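Local coordinates for translation initiation factor eIF2b-like protein (Chaetomium thermophilum, PDB 5DBO), which serves as the beta subunit of eIF2B, the multisubunit factor thought to promote guanine-nucleotide exchange on the initiation factor eIF2, at residues 247-252 / 260-265; 85-90 / 298-303. All blocks are in the same frame, centred on the assembly; numbering follows the deposited sequence.

Contact 1: residues 247-252 / 260-265; sequences LASLNP and QPYAAL
The phenol oxygen of Tyr262 stops beside Ser249, with Tyr262 OH 3.6 Å from Ser249 CB and farther, at 4.0 Å, from Ala248 O; no hydrogen bond crosses between the two segments, and what meets across them is van der Waals contact. Ser249 CB meets this ring at its edge, near the ring plane. At the other end of the side chain, Leu247 CD1 lies 3.7 Å from Tyr262 CB and approaches the ring obliquely, the two side chains sliding past each other in opposite directions. CG of Leu247 stands anti to the carbonyl carbon (chi1 -62°), and from there the branched tip divides its work: CD1 serves Tyr262, while CD2 reaches Leu265 CD2 at 3.9 Å. Strand 244-248 and helix 263-271 here begin a beta-alpha-beta unit of the Rossmann-like domain, completed by strand 275-279. Tyr262 is the N-cap residue of that helix; Leu265, in its first turn, suits a buried apolar place facing Leu247. A residue as small as serine is consistent with the phenol end coming this close to the chain where it leaves the strand. Beyond, Leu250 N donates a hydrogen bond to Gln225 OE1, and Asn251 and Pro252 pack against a chain of another protein in the tetramer.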
loop_
_atom_site.group_PDB
_atom_site.type_symbol
_atom_site.label_atom_id
_atom_site.label_comp_id
_atom_site.label_asym_id
_atom_site.label_seq_id
_atom_site.Cartn_x
_atom_site.Cartn_y
_atom_site.Cartn_z
ATOM N N LEU B 247 2.223 10.861 13.928
ATOM C CA LEU B 247 2.438 12.297 13.800
ATOM C C LEU B 247 3.763 12.606 13.138
ATOM O O LEU B 247 4.822 12.256 13.654
ATOM C CB LEU B 247 2.378 12.979 15.169
ATOM C CG LEU B 247 1.035 12.850 15.880
ATOM C CD1 LEU B 247 1.109 13.430 17.278
ATOM C CD2 LEU B 247 -0.035 13.543 15.065
ATOM N N ALA B 248 3.695 13.259 11.987
ATOM C CA ALA B 248 4.894 13.636 11.254
ATOM C C ALA B 248 5.022 15.151 11.197
ATOM O O ALA B 248 4.045 15.855 10.967
ATOM C CB ALA B 248 4.873 13.043 9.844
ATOM N N SER B 249 6.228 15.644 11.440
ATOM C CA SER B 249 6.505 17.068 11.320
ATOM C C SER B 249 7.724 17.283 10.416
ATOM O O SER B 249 8.635 16.451 10.363
ATOM C CB SER B 249 6.717 17.697 12.701
ATOM O OG SER B 249 7.568 16.904 13.514
ATOM N N LEU B 250 7.721 18.403 9.699
ATOM C CA LEU B 250 8.748 18.711 8.709
ATOM C C LEU B 250 10.122 18.965 9.343
ATOM O O LEU B 250 11.133 18.447 8.869
ATOM C CB LEU B 250 8.282 19.906 7.862
ATOM C CG LEU B 250 9.089 20.484 6.689
ATOM C CD1 LEU B 250 10.248 21.369 7.100
ATOM C CD2 LEU B 250 9.519 19.386 5.708
ATOM N N ASN B 251 10.154 19.755 10.412
ATOM C CA ASN B 251 11.406 20.124 11.076
ATOM C C ASN B 251 11.476 19.637 12.519
ATOM O O ASN B 251 10.447 19.377 13.143
ATOM C CB ASN B 251 11.615 21.643 11.039
ATOM C CG ASN B 251 12.180 22.123 9.719
ATOM O OD1 ASN B 251 12.877 21.384 9.024
ATOM N ND2 ASN B 251 11.882 23.367 9.364
ATOM N N PRO B 252 12.700 19.495 13.051
ATOM C CA PRO B 252 12.855 19.126 14.457
ATOM C C PRO B 252 12.418 20.257 15.379
ATOM O O PRO B 252 12.406 21.412 14.955
ATOM C CB PRO B 252 14.360 18.865 14.579
ATOM C CG PRO B 252 14.967 19.739 13.539
ATOM C CD PRO B 252 14.008 19.645 12.388
ATOM N N GLN B 260 9.018 18.318 23.073
ATOM C CA GLN B 260 8.664 17.658 21.818
ATOM C C GLN B 260 7.174 17.923 21.520
ATOM O O GLN B 260 6.396 18.152 22.441
ATOM C CB GLN B 260 9.002 16.149 21.863
ATOM C CG GLN B 260 8.343 15.271 22.940
ATOM C CD GLN B 260 8.640 15.670 24.383
ATOM O OE1 GLN B 260 9.479 16.531 24.657
ATOM N NE2 GLN B 260 7.957 15.018 25.315
ATOM N N PRO B 261 6.760 17.844 20.239
ATOM C CA PRO B 261 5.492 18.465 19.826
ATOM C C PRO B 261 4.214 17.637 19.959
ATOM O O PRO B 261 4.249 16.423 20.166
ATOM C CB PRO B 261 5.737 18.784 18.352
ATOM C CG PRO B 261 6.702 17.750 17.888
ATOM C CD PRO B 261 7.452 17.223 19.094
ATOM N N TYR B 262 3.089 18.352 19.884
ATOM C CA TYR B 262 1.742 17.781 19.915
ATOM C C TYR B 262 1.447 17.053 21.218
ATOM O O TYR B 262 0.673 16.100 21.238
ATOM C CB TYR B 262 1.527 16.820 18.736
ATOM C CG TYR B 262 2.036 17.324 17.408
ATOM C CD1 TYR B 262 1.407 18.374 16.754
ATOM C CD2 TYR B 262 3.149 16.753 16.809
ATOM C CE1 TYR B 262 1.871 18.839 15.536
ATOM C CE2 TYR B 262 3.622 17.212 15.595
ATOM C CZ TYR B 262 2.978 18.254 14.962
ATOM O OH TYR B 262 3.447 18.713 13.752
ATOM N N ALA B 263 2.040 17.527 22.308
ATOM C CA ALA B 263 1.866 16.888 23.605
ATOM C C ALA B 263 0.391 16.902 23.998
ATOM O O ALA B 263 -0.156 15.893 24.468
ATOM C CB ALA B 263 2.715 17.582 24.660
ATOM N N ALA B 264 -0.249 18.048 23.787
ATOM C CA ALA B 264 -1.664 18.204 24.095
ATOM C C ALA B 264 -2.502 17.254 23.248
ATOM O O ALA B 264 -3.348 16.519 23.767
ATOM C CB ALA B 264 -2.098 19.636 23.869
ATOM N N LEU B 265 -2.227 17.238 21.948
ATOM C CA LEU B 265 -2.959 16.376 21.029
ATOM C C LEU B 265 -2.739 14.919 21.423
ATOM O O LEU B 265 -3.668 14.117 21.429
ATOM C CB LEU B 265 -2.523 16.609 19.585
ATOM C CG LEU B 265 -3.081 15.561 18.622
ATOM C CD1 LEU B 265 -4.602 15.637 18.627
ATOM C CD2 LEU B 265 -2.524 15.705 17.207
#

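Contact 2: residues 85-90 / 298-303; sequences HEPVIG and AKAVYQ
Pro87 lays the outer part of its ring on the methyl of Ala300, with Pro87 CG 3.6 Å and Pro87 CD 3.9 Å from Ala300 CB. A methyl is enough here, because the two backbones come close: CA of Pro87 and CA of Ala300 are 6.4 Å apart. Tyr302 flanks the same ring, its side chain crossing that of the proline at about a right angle, with Tyr302 OH 4.2 Å from Pro87 CG. Proline fits the approach to helix 88-102, where a residue lacking an N-H costs no helical hydrogen bond, and its rigid ring offers a compact apolar surface. Replacing Pro87 by an alanine removes CG and CD, and the Ala300 methyl and Tyr302 OH would probably lose their nearest partner across this contact. On the partner side, Lys299 and Ala300 both face Leu308 in a classic beta bulge at the outer strand of the small antiparallel sheet, and Leu308 also touches Pro87. The long, nearly extended lysine chain runs alongside 85-90, Lys299 CD 4.5 Å from His85 O, then turns at its last bond (chi4 -61°) to an amine salt-bridged to Asp310. Glu86 OE2, which accepts a weak hydrogen bond from Gly42 N, stays 4.5 Å from Lys299 NZ, too far for a salt bridge. Apolar contact therefore joins the helical N-terminal part to the edge of the small antiparallel sheet, with charge attraction probably adding only a diffuse pull.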
loop_
_atom_site.group_PDB
_atom_site.type_symbol
_atom_site.label_atom_id
_atom_site.label_comp_id
_atom_site.label_asym_id
_atom_site.label_seq_id
_atom_site.Cartn_x
_atom_site.Cartn_y
_atom_site.Cartn_z
ATOM N N HIS B 85 0.200 34.198 1.490
ATOM C CA HIS B 85 0.163 32.780 1.846
ATOM C C HIS B 85 -1.246 32.281 2.195
ATOM O O HIS B 85 -1.549 31.109 1.977
ATOM C CB HIS B 85 1.146 32.479 2.985
ATOM C CG HIS B 85 1.004 33.377 4.172
ATOM N ND1 HIS B 85 1.318 34.718 4.134
ATOM C CD2 HIS B 85 0.605 33.119 5.440
ATOM C CE1 HIS B 85 1.104 35.251 5.324
ATOM N NE2 HIS B 85 0.672 34.302 6.134
ATOM N N GLU B 86 -2.092 33.139 2.767
ATOM C CA GLU B 86 -3.496 32.770 2.991
ATOM C C GLU B 86 -4.415 33.369 1.933
ATOM O O GLU B 86 -4.700 34.570 1.951
ATOM C CB GLU B 86 -3.990 33.209 4.375
ATOM C CG GLU B 86 -3.137 32.790 5.548
ATOM C CD GLU B 86 -3.688 31.539 6.212
ATOM O OE1 GLU B 86 -4.524 30.852 5.583
ATOM O OE2 GLU B 86 -3.298 31.246 7.361
ATOM N N PRO B 87 -4.918 32.515 1.029
ATOM C CA PRO B 87 -5.814 32.951 -0.041
ATOM C C PRO B 87 -7.264 32.909 0.413
ATOM O O PRO B 87 -8.156 33.328 -0.321
ATOM C CB PRO B 87 -5.550 31.932 -1.161
ATOM C CG PRO B 87 -4.398 31.065 -0.671
ATOM C CD PRO B 87 -4.469 31.135 0.816
ATOM N N VAL B 88 -7.486 32.405 1.622
ATOM C CA VAL B 88 -8.822 32.346 2.198
ATOM C C VAL B 88 -9.371 33.768 2.339
ATOM O O VAL B 88 -10.581 34.002 2.235
ATOM C CB VAL B 88 -8.818 31.621 3.571
ATOM C CG1 VAL B 88 -7.966 32.374 4.593
ATOM C CG2 VAL B 88 -10.231 31.438 4.082
ATOM N N ILE B 89 -8.458 34.711 2.557
ATOM C CA ILE B 89 -8.783 36.124 2.695
ATOM C C ILE B 89 -9.575 36.629 1.494
ATOM O O ILE B 89 -10.649 37.233 1.634
ATOM C CB ILE B 89 -7.491 36.953 2.848
ATOM C CG1 ILE B 89 -6.728 36.508 4.100
ATOM C CG2 ILE B 89 -7.791 38.447 2.872
ATOM C CD1 ILE B 89 -5.401 37.210 4.300
ATOM N N GLY B 90 -9.037 36.357 0.315
ATOM C CA GLY B 90 -9.667 36.746 -0.928
ATOM C C GLY B 90 -11.056 36.159 -1.046
ATOM O O GLY B 90 -11.989 36.842 -1.458
ATOM N N ALA B 298 -5.756 21.728 4.626
ATOM C CA ALA B 298 -5.350 22.543 3.488
ATOM C C ALA B 298 -5.597 24.025 3.753
ATOM O O ALA B 298 -6.615 24.395 4.332
ATOM C CB ALA B 298 -6.081 22.103 2.233
ATOM N N LYS B 299 -4.665 24.867 3.322
ATOM C CA LYS B 299 -4.815 26.310 3.457
ATOM C C LYS B 299 -5.726 26.862 2.365
ATOM O O LYS B 299 -6.387 27.887 2.540
ATOM C CB LYS B 299 -3.450 27.002 3.387
ATOM C CG LYS B 299 -2.392 26.431 4.321
ATOM C CD LYS B 299 -1.211 27.384 4.456
ATOM C CE LYS B 299 -0.404 27.099 5.715
ATOM N NZ LYS B 299 -1.214 27.259 6.963
ATOM N N ALA B 300 -5.745 26.177 1.230
ATOM C CA ALA B 300 -6.531 26.604 0.080
ATOM C C ALA B 300 -6.791 25.447 -0.880
ATOM O O ALA B 300 -5.998 24.511 -0.976
ATOM C CB ALA B 300 -5.819 27.739 -0.651
ATOM N N VAL B 301 -7.907 25.524 -1.592
ATOM C CA VAL B 301 -8.228 24.557 -2.632
ATOM C C VAL B 301 -8.548 25.312 -3.917
ATOM O O VAL B 301 -9.378 26.221 -3.918
ATOM C CB VAL B 301 -9.425 23.676 -2.244
ATOM C CG1 VAL B 301 -9.731 22.687 -3.352
ATOM C CG2 VAL B 301 -9.150 22.954 -0.942
ATOM N N TYR B 302 -7.904 24.941 -5.014
ATOM C CA TYR B 302 -8.113 25.664 -6.262
ATOM C C TYR B 302 -9.130 24.966 -7.146
ATOM O O TYR B 302 -9.570 23.853 -6.846
ATOM C CB TYR B 302 -6.792 25.843 -7.002
ATOM C CG TYR B 302 -5.785 26.613 -6.193
ATOM C CD1 TYR B 302 -4.825 25.960 -5.432
ATOM C CD2 TYR B 302 -5.822 27.999 -6.154
ATOM C CE1 TYR B 302 -3.912 26.668 -4.677
ATOM C CE2 TYR B 302 -4.914 28.716 -5.405
ATOM C CZ TYR B 302 -3.961 28.046 -4.666
ATOM O OH TYR B 302 -3.057 28.761 -3.913
ATOM N N GLN B 303 -9.519 25.640 -8.224
ATOM C CA GLN B 303 -10.548 25.116 -9.109
ATOM C C GLN B 303 -10.100 23.799 -9.740
ATOM O O GLN B 303 -10.909 22.893 -9.918
ATOM C CB GLN B 303 -10.928 26.137 -10.181
ATOM C CG GLN B 303 -12.372 25.957 -10.649
ATOM C CD GLN B 303 -12.591 26.249 -12.119
ATOM O OE1 GLN B 303 -11.680 26.676 -12.827
ATOM N NE2 GLN B 303 -13.822 26.042 -12.580
#

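Followed from the N terminus, the chain passes through the helices of its first part and reaches 85-90, the opening side of contact 2. Helices 88-102 and 182-208 follow, and then the large, mostly parallel sheet begins with strand 220-224. Contact 1 closes a short loop, 253-259, between strand 244-248 and helix 263-271. The chain then adds strands 275-279 and 293-297 before 298-303 returns to close contact 2. Contact 1 is thus nested within the much longer loop of contact 2. The first ties neighbouring elements inside the Rossmann-like domain; the second joins the N-terminal helices to the small antiparallel sheet that follows strand 293-297. Their centres lie about 24 Å apart, and they do not touch.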